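Local coordinates for endo-beta-1,4-glucanase (cellulase B) (Bacillus halodurans, PDB 4V2X), which probably hydrolyses beta-1,4-linked glucans with a family 5 glycoside hydrolase module, which is joined to an Ig-like module and a CBM46 module, at residues 337-342 with 388-393; 414-419 with 466-471. All coordinates share one frame; numbering follows the deposited sequence. Where two conformers were deposited one is given.

Interaction 1 (337-342 with 388-393); sequences KLKFFE and SSVAES
Lys339 crosses Val390 at a slant and reaches past it to the next two carbonyls, while Glu342, one helical turn further on, takes the backbone N-H of Ser388. This is a junction between modules: helix 334-350 belongs to the outer layer of the (beta/alpha)8 barrel of the glycoside hydrolase, and strand 390-391 belongs to the Ig-like module, an outermost strand of its sheet, paired with strand 407-412. Lysine suits its place because a long methylene chain carries the charge. CG packs on Val390 CB at 3.7 Å, and the bend about CG-CD (chi3 -75°) then turns the ammonium to the strand. NZ donates to Ala391 O at 2.9 Å, in the carbonyl plane, and more weakly to Glu392 O at 3.1 Å; a salt bridge to Glu336 gives it a third acceptor and balances its charge. Beta-branched Val390 points at the helix and offers a compact apolar surface, which Trp473 of strand 473-480 also touches, as it does Lys339. At the other end Glu342 has CG opposite its backbone N (chi1 -165°), which carries the carboxylate across to Ser388. There OE1 forms a salt bridge with Arg387, so the charge is met at the linker just before the strand. Small Ser388 leaves room for the glutamate chain, its CB 4.1 Å from Glu342 CG. Ser388 N reaches Glu342 OE2 at 3.2 Å from above the carboxylate plane, 40° out of it.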
ATOM      1  N   LYS A 337     -19.035 -32.122  14.126  1.00 10.45           N
ATOM      2  CA  LYS A 337     -18.601 -31.915  12.750  1.00 11.06           C
ATOM      3  C   LYS A 337     -19.783 -31.503  11.883  1.00 11.02           C
ATOM      4  O   LYS A 337     -19.700 -30.548  11.108  1.00 11.29           O
ATOM      5  CB  LYS A 337     -17.983 -33.211  12.214  1.00 11.71           C
ATOM      6  CG  LYS A 337     -17.501 -33.151  10.780  1.00 12.59           C
ATOM      7  CD  LYS A 337     -17.318 -34.541  10.188  1.00 13.93           C
ATOM      8  CE  LYS A 337     -16.322 -35.373  10.979  1.00 14.13           C
ATOM      9  NZ  LYS A 337     -16.196 -36.733  10.387  1.00 14.83           N
ATOM     10  N   LEU A 338     -20.894 -32.221  12.026  1.00 10.86           N
ATOM     11  CA  LEU A 338     -22.085 -31.939  11.232  1.00 10.76           C
ATOM     12  C   LEU A 338     -22.620 -30.554  11.536  1.00 10.32           C
ATOM     13  O   LEU A 338     -22.993 -29.822  10.622  1.00 11.15           O
ATOM     14  CB  LEU A 338     -23.169 -32.985  11.489  1.00 11.78           C
ATOM     15  CG  LEU A 338     -22.844 -34.410  11.050  1.00 12.18           C
ATOM     16  CD1 LEU A 338     -23.954 -35.342  11.499  1.00 13.50           C
ATOM     17  CD2 LEU A 338     -22.627 -34.504   9.554  1.00 12.49           C
ATOM     18  N   LYS A 339     -22.635 -30.176  12.811  1.00 10.17           N
ATOM     19  CA  LYS A 339     -23.152 -28.860  13.189  1.00 10.47           C
ATOM     20  C   LYS A 339     -22.262 -27.735  12.669  1.00 10.79           C
ATOM     21  O   LYS A 339     -22.774 -26.702  12.260  1.00 10.66           O
ATOM     22  CB  LYS A 339     -23.355 -28.751  14.699  1.00 11.27           C
ATOM     23  CG  LYS A 339     -24.522 -29.597  15.182  1.00 11.74           C
ATOM     24  CD  LYS A 339     -24.736 -29.517  16.677  1.00 12.57           C
ATOM     25  CE  LYS A 339     -23.698 -30.317  17.439  1.00 12.94           C
ATOM     26  NZ  LYS A 339     -24.021 -30.402  18.885  1.00 13.42           N
ATOM     27  N   PHE A 340     -20.943 -27.945  12.660  1.00 11.31           N
ATOM     28  CA  PHE A 340     -20.017 -26.983  12.048  1.00 11.05           C
ATOM     29  C   PHE A 340     -20.386 -26.719  10.591  1.00 11.36           C
ATOM     30  O   PHE A 340     -20.524 -25.551  10.179  1.00 10.82           O
ATOM     31  CB  PHE A 340     -18.557 -27.463  12.136  1.00 10.95           C
ATOM     32  CG  PHE A 340     -17.585 -26.585  11.377  1.00 10.70           C
ATOM     33  CD1 PHE A 340     -17.056 -25.441  11.958  1.00 11.46           C
ATOM     34  CD2 PHE A 340     -17.220 -26.892  10.075  1.00 10.70           C
ATOM     35  CE1 PHE A 340     -16.194 -24.621  11.250  1.00 11.19           C
ATOM     36  CE2 PHE A 340     -16.354 -26.079   9.365  1.00 11.26           C
ATOM     37  CZ  PHE A 340     -15.831 -24.945   9.962  1.00 11.00           C
ATOM     38  N   PHE A 341     -20.539 -27.782   9.801  1.00 10.90           N
ATOM     39  CA  PHE A 341     -20.851 -27.609   8.389  1.00 11.05           C
ATOM     40  C   PHE A 341     -22.225 -26.979   8.163  1.00 10.75           C
ATOM     41  O   PHE A 341     -22.368 -26.104   7.318  1.00 10.97           O
ATOM     42  CB  PHE A 341     -20.697 -28.923   7.614  1.00 11.69           C
ATOM     43  CG  PHE A 341     -19.265 -29.264   7.298  1.00 12.64           C
ATOM     44  CD1 PHE A 341     -18.469 -29.926   8.218  1.00 12.41           C
ATOM     45  CD2 PHE A 341     -18.713 -28.916   6.073  1.00 14.41           C
ATOM     46  CE1 PHE A 341     -17.150 -30.233   7.930  1.00 13.10           C
ATOM     47  CE2 PHE A 341     -17.395 -29.222   5.774  1.00 14.90           C
ATOM     48  CZ  PHE A 341     -16.606 -29.871   6.710  1.00 14.41           C
ATOM     49  N   GLU A 342     -23.220 -27.403   8.929  1.00 10.96           N
ATOM     50  CA  GLU A 342     -24.562 -26.821   8.832  1.00 11.35           C
ATOM     51  C   GLU A 342     -24.514 -25.312   9.088  1.00 11.57           C
ATOM     52  O   GLU A 342     -25.068 -24.515   8.321  1.00 11.60           O
ATOM     53  CB  GLU A 342     -25.504 -27.510   9.818  1.00 11.40           C
ATOM     54  CG  GLU A 342     -26.991 -27.251   9.582  1.00 11.95           C
ATOM     55  CD  GLU A 342     -27.474 -25.903  10.087  1.00 12.36           C
ATOM     56  OE1 GLU A 342     -26.965 -25.401  11.124  1.00 11.79           O
ATOM     57  OE2 GLU A 342     -28.405 -25.351   9.452  1.00 13.05           O
ATOM     58  N   SER A 388     -30.783 -27.305   8.589  1.00 12.25           N
ATOM     59  CA  SER A 388     -31.188 -28.574   9.172  1.00 12.20           C
ATOM     60  C   SER A 388     -31.237 -28.445  10.689  1.00 12.47           C
ATOM     61  O   SER A 388     -30.440 -27.719  11.310  1.00 12.60           O
ATOM     62  CB  SER A 388     -30.223 -29.686   8.782  1.00 12.59           C
ATOM     63  OG  SER A 388     -30.237 -29.933   7.385  1.00 12.18           O
ATOM     64  N   SER A 389     -32.162 -29.176  11.288  1.00 11.74           N
ATOM     65  CA  SER A 389     -32.284 -29.229  12.728  1.00 11.83           C
ATOM     66  C   SER A 389     -31.187 -30.134  13.248  1.00 11.73           C
ATOM     67  O   SER A 389     -30.862 -31.156  12.628  1.00 12.79           O
ATOM     68  CB  SER A 389     -33.646 -29.788  13.115  1.00 12.08           C
ATOM     69  OG  SER A 389     -34.670 -29.002  12.525  1.00 12.42           O
ATOM     70  N   VAL A 390     -30.612 -29.753  14.379  1.00 11.67           N
ATOM     71  CA  VAL A 390     -29.521 -30.511  14.984  1.00 12.00           C
ATOM     72  C   VAL A 390     -29.828 -30.703  16.460  1.00 12.02           C
ATOM     73  O   VAL A 390     -30.889 -30.295  16.935  1.00 12.99           O
ATOM     74  CB  VAL A 390     -28.165 -29.805  14.766  1.00 12.11           C
ATOM     75  CG1 VAL A 390     -27.874 -29.680  13.278  1.00 12.72           C
ATOM     76  CG2 VAL A 390     -28.139 -28.427  15.415  1.00 12.24           C
ATOM     77  N   ALA A 391     -28.915 -31.326  17.191  1.00 11.95           N
ATOM     78  CA  ALA A 391     -29.139 -31.587  18.607  1.00 11.95           C
ATOM     79  C   ALA A 391     -27.849 -31.451  19.399  1.00 12.55           C
ATOM     80  O   ALA A 391     -26.760 -31.363  18.823  1.00 13.08           O
ATOM     81  CB  ALA A 391     -29.746 -32.974  18.796  1.00 12.24           C
ATOM     82  N   GLU A 392     -27.988 -31.420  20.719  1.00 13.18           N
ATOM     83  CA  GLU A 392     -26.842 -31.294  21.614  1.00 14.08           C
ATOM     84  C   GLU A 392     -25.758 -32.330  21.318  1.00 13.51           C
ATOM     85  O   GLU A 392     -24.567 -32.042  21.449  1.00 13.80           O
ATOM     86  CB  GLU A 392     -27.280 -31.374  23.081  1.00 15.79           C
ATOM     87  CG  GLU A 392     -27.905 -32.693  23.491  1.00 18.06           C
ATOM     88  CD  GLU A 392     -28.269 -32.727  24.961  1.00 19.93           C
ATOM     89  OE1 GLU A 392     -29.337 -32.193  25.319  1.00 21.28           O
ATOM     90  OE2 GLU A 392     -27.488 -33.291  25.753  1.00 23.13           O
ATOM     91  N   SER A 393     -26.182 -33.530  20.926  1.00 12.40           N
ATOM     92  CA  SER A 393     -25.267 -34.606  20.559  0.50 11.85           C
ATOM     93  C   SER A 393     -25.912 -35.510  19.515  1.00 11.81           C
ATOM     94  O   SER A 393     -27.125 -35.495  19.339  1.00 12.38           O
ATOM     95  CB  SER A 393     -24.899 -35.452  21.788  0.50 11.69           C
ATOM     96  OG  SER A 393     -24.283 -34.678  22.808  0.50 10.84           O
TER

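Interaction 2 (414-419 with 466-471); sequences HGNELT and EFNRGA. With CA (calcium ion), chain C.
Thr419 N donates a hydrogen bond to Glu466 O at 2.8 Å, and Glu417 is gripped at both backbone polar atoms by Asn468. Glu417 N points almost straight (176°) at Asn468 OD1, 2.9 Å away but above the amide plane, and Asn468 N returns a bond to Glu417 O at 3.0 Å. The side-chain bond is possible because chi1 of 66° turns the amide back beside Glu417, so a side chain stands in for a strand carbonyl where the antiparallel pairing of strands 418-423 and 458-467 in the Ig-like module gives way to loop. Arg469, bent at CG-CD, brings its guanidinium nearly perpendicular to the amide of Asn416. Its NE lies 2.9 Å from Asn416 OD1, a weak bond, and NH2 adds weak ones to OD1 and Gly415 O. Asn416 ND2 donates to Ser389 OG and Arg387 O; an alanine here would probably leave the arginine without its side-chain acceptor, and Ser389 OG and Arg387 O without this donor. Gly415 has backbone angles at which any side chain would collide with the carbonyl oxygen before it. The main apolar contact is between Leu418 and Phe467, a non-hydrogen-bonded pair whose side chains diverge but still meet, Leu418 CD1 lying 3.7 Å from Phe467 CE1; Leu418 also rests on strand 434-437. Phe467 O binds a calcium ion at 2.4 Å, with five waters and two atoms from outside the two segments; one water also bonds to Thr419 OG1, two to Gly470 O and one, weakly, to Asn468 O. The shell thus ties the loop to the ion, whose charge would probably polarise that carbonyl.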
ATOM      1  N   HIS A 414     -33.843 -24.751  14.298  1.00 15.60           N
ATOM      2  CA  HIS A 414     -33.409 -23.911  13.176  1.00 16.47           C
ATOM      3  C   HIS A 414     -34.570 -23.618  12.220  1.00 17.13           C
ATOM      4  O   HIS A 414     -34.396 -23.588  10.997  1.00 17.85           O
ATOM      5  CB  HIS A 414     -32.236 -24.561  12.410  1.00 15.79           C
ATOM      6  CG  HIS A 414     -30.951 -24.602  13.176  1.00 16.05           C
ATOM      7  ND1 HIS A 414     -29.988 -25.565  12.961  1.00 15.33           N
ATOM      8  CD2 HIS A 414     -30.466 -23.796  14.150  1.00 16.66           C
ATOM      9  CE1 HIS A 414     -28.968 -25.353  13.773  1.00 15.71           C
ATOM     10  NE2 HIS A 414     -29.236 -24.288  14.508  1.00 16.21           N
ATOM     11  N   GLY A 415     -35.759 -23.418  12.781  1.00 17.22           N
ATOM     12  CA  GLY A 415     -36.939 -23.062  11.986  1.00 17.97           C
ATOM     13  C   GLY A 415     -37.740 -24.215  11.411  1.00 17.52           C
ATOM     14  O   GLY A 415     -38.744 -23.991  10.729  1.00 16.73           O
ATOM     15  N   ASN A 416     -37.322 -25.451  11.686  1.00 15.81           N
ATOM     16  CA  ASN A 416     -38.033 -26.625  11.200  1.00 16.01           C
ATOM     17  C   ASN A 416     -38.941 -27.208  12.262  1.00 16.59           C
ATOM     18  O   ASN A 416     -38.916 -26.781  13.417  1.00 18.84           O
ATOM     19  CB  ASN A 416     -37.050 -27.692  10.741  1.00 14.98           C
ATOM     20  CG  ASN A 416     -36.072 -27.172   9.711  1.00 14.57           C
ATOM     21  OD1 ASN A 416     -36.417 -26.336   8.869  1.00 14.17           O
ATOM     22  ND2 ASN A 416     -34.840 -27.663   9.771  1.00 13.13           N
ATOM     23  N   GLU A 417     -39.744 -28.182  11.858  1.00 17.19           N
ATOM     24  CA  GLU A 417     -40.614 -28.902  12.772  1.00 19.13           C
ATOM     25  C   GLU A 417     -40.242 -30.383  12.745  1.00 17.51           C
ATOM     26  O   GLU A 417     -39.894 -30.928  11.696  1.00 15.55           O
ATOM     27  CB  GLU A 417     -42.082 -28.729  12.372  1.00 21.83           C
ATOM     28  CG  GLU A 417     -42.533 -27.277  12.203  1.00 25.97           C
ATOM     29  CD  GLU A 417     -42.603 -26.493  13.505  1.00 31.14           C
ATOM     30  OE1 GLU A 417     -42.500 -27.098  14.597  1.00 35.23           O
ATOM     31  OE2 GLU A 417     -42.774 -25.254  13.437  1.00 36.64           O
ATOM     32  N   LEU A 418     -40.308 -31.021  13.907  1.00 17.73           N
ATOM     33  CA  LEU A 418     -40.127 -32.470  14.005  1.00 18.16           C
ATOM     34  C   LEU A 418     -41.358 -33.155  13.413  1.00 18.50           C
ATOM     35  O   LEU A 418     -42.476 -32.873  13.830  1.00 21.29           O
ATOM     36  CB  LEU A 418     -39.958 -32.877  15.470  1.00 18.97           C
ATOM     37  CG  LEU A 418     -39.727 -34.365  15.745  1.00 18.94           C
ATOM     38  CD1 LEU A 418     -38.303 -34.754  15.384  1.00 18.92           C
ATOM     39  CD2 LEU A 418     -40.020 -34.683  17.204  1.00 20.83           C
ATOM     40  N   THR A 419     -41.159 -34.024  12.431  1.00 17.75           N
ATOM     41  CA  THR A 419     -42.277 -34.730  11.790  1.00 18.71           C
ATOM     42  C   THR A 419     -42.413 -36.167  12.264  1.00 18.88           C
ATOM     43  O   THR A 419     -43.487 -36.763  12.142  1.00 18.95           O
ATOM     44  CB  THR A 419     -42.164 -34.708  10.257  1.00 19.58           C
ATOM     45  OG1 THR A 419     -40.898 -35.232   9.853  1.00 19.55           O
ATOM     46  CG2 THR A 419     -42.298 -33.284   9.745  1.00 20.88           C
ATOM     47  N   GLU A 466     -36.710 -37.026  12.332  1.00 13.92           N
ATOM     48  CA  GLU A 466     -37.106 -36.581  10.997  1.00 13.70           C
ATOM     49  C   GLU A 466     -37.764 -35.216  11.110  1.00 13.44           C
ATOM     50  O   GLU A 466     -38.537 -34.971  12.041  1.00 12.93           O
ATOM     51  CB  GLU A 466     -38.084 -37.572  10.368  1.00 15.33           C
ATOM     52  CG  GLU A 466     -37.502 -38.962  10.162  1.00 16.03           C
ATOM     53  CD  GLU A 466     -38.525 -39.982   9.705  1.00 19.36           C
ATOM     54  OE1 GLU A 466     -39.724 -39.816  10.006  1.00 21.35           O
ATOM     55  OE2 GLU A 466     -38.125 -40.966   9.051  1.00 21.15           O
ATOM     56  N   PHE A 467     -37.439 -34.331  10.170  1.00 13.26           N
ATOM     57  CA  PHE A 467     -37.938 -32.964  10.177  1.00 13.38           C
ATOM     58  C   PHE A 467     -38.596 -32.627   8.843  1.00 13.46           C
ATOM     59  O   PHE A 467     -38.360 -33.296   7.826  1.00 14.04           O
ATOM     60  CB  PHE A 467     -36.789 -31.995  10.484  1.00 13.40           C
ATOM     61  CG  PHE A 467     -36.083 -32.307  11.771  1.00 12.61           C
ATOM     62  CD1 PHE A 467     -36.569 -31.815  12.980  1.00 13.42           C
ATOM     63  CD2 PHE A 467     -34.959 -33.116  11.782  1.00 12.52           C
ATOM     64  CE1 PHE A 467     -35.941 -32.118  14.174  1.00 13.82           C
ATOM     65  CE2 PHE A 467     -34.322 -33.421  12.974  1.00 13.33           C
ATOM     66  CZ  PHE A 467     -34.819 -32.926  14.171  1.00 12.73           C
ATOM     67  N   ASN A 468     -39.438 -31.596   8.846  1.00 14.51           N
ATOM     68  CA  ASN A 468     -40.169 -31.218   7.631  1.00 14.20           C
ATOM     69  C   ASN A 468     -39.243 -30.675   6.540  1.00 14.18           C
ATOM     70  O   ASN A 468     -39.551 -30.762   5.357  1.00 14.29           O
ATOM     71  CB  ASN A 468     -41.296 -30.225   7.944  1.00 14.79           C
ATOM     72  CG  ASN A 468     -40.791 -28.883   8.439  1.00 15.37           C
ATOM     73  OD1 ASN A 468     -39.717 -28.777   9.039  1.00 15.36           O
ATOM     74  ND2 ASN A 468     -41.580 -27.848   8.210  1.00 15.94           N
ATOM     75  N   ARG A 469     -38.119 -30.098   6.955  1.00 13.20           N
ATOM     76  CA  ARG A 469     -37.077 -29.658   6.040  1.00 13.32           C
ATOM     77  C   ARG A 469     -35.718 -30.112   6.554  1.00 12.67           C
ATOM     78  O   ARG A 469     -35.542 -30.325   7.756  1.00 13.26           O
ATOM     79  CB  ARG A 469     -37.065 -28.133   5.945  1.00 13.07           C
ATOM     80  CG  ARG A 469     -38.389 -27.527   5.510  1.00 13.96           C
ATOM     81  CD  ARG A 469     -38.313 -26.015   5.398  1.00 15.23           C
ATOM     82  NE  ARG A 469     -38.013 -25.380   6.680  1.00 16.48           N
ATOM     83  CZ  ARG A 469     -37.747 -24.083   6.835  1.00 18.33           C
ATOM     84  NH1 ARG A 469     -37.750 -23.256   5.798  1.00 17.78           N
ATOM     85  NH2 ARG A 469     -37.482 -23.603   8.047  1.00 20.02           N
ATOM     86  N   GLY A 470     -34.768 -30.263   5.638  1.00 12.61           N
ATOM     87  CA  GLY A 470     -33.386 -30.531   6.020  1.00 12.65           C
ATOM     88  C   GLY A 470     -33.108 -31.981   6.349  1.00 12.30           C
ATOM     89  O   GLY A 470     -33.989 -32.839   6.299  1.00 12.90           O
ATOM     90  N   ALA A 471     -31.859 -32.247   6.709  1.00 12.59           N
ATOM     91  CA  ALA A 471     -31.398 -33.604   6.952  1.00 12.23           C
ATOM     92  C   ALA A 471     -31.983 -34.211   8.226  1.00 12.94           C
ATOM     93  O   ALA A 471     -32.262 -33.503   9.195  1.00 12.02           O
ATOM     94  CB  ALA A 471     -29.881 -33.619   7.021  1.00 12.85           C
TER
HETATM   95 CA    CA C1566     -37.684 -34.875   6.198  1.00 18.19          CA
HETATM   96  O   HOH W   1     -40.886 -25.167   9.218  1.00 25.43           O
HETATM   97  O   HOH W   2     -41.450 -37.822   9.581  1.00 30.86           O
HETATM   98  O   HOH W   3     -39.786 -35.753   7.190  1.00 25.37           O
HETATM   99  O   HOH W   4     -35.627 -34.708   7.767  1.00 13.13           O
HETATM  100  O   HOH W   5     -39.230 -33.742   4.806  1.00 17.18           O
HETATM  101  O   HOH W   6     -36.483 -33.039   5.357  1.00 15.42           O
HETATM  102  O   HOH W   7     -36.086 -35.819   4.446  1.00 26.77           O

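How the interactions relate
Interaction 1 is largely buried and joins two modules, the catalytic barrel and the Ig-like module; interaction 2 lies at the surface, wholly within the Ig-like module, and fastens neighbouring strands of another of its sheets. Their chemistry follows: charged helix side chains reach backbone groups in 337-342 with 388-393, whereas backbone pairing, amides, ordered water and a calcium ion dominate 414-419 with 466-471. The two touch, their centres about 13 Å apart. Ser388 connects them through probable hydrogen bonds, its O 2.8 Å from His414 ND1 and its OG 2.9 Å from Ala471 N, while Ser389 OG packs on Phe467 CD1. The segment leaving the barrel is thus tied to both loops of the calcium-bearing end.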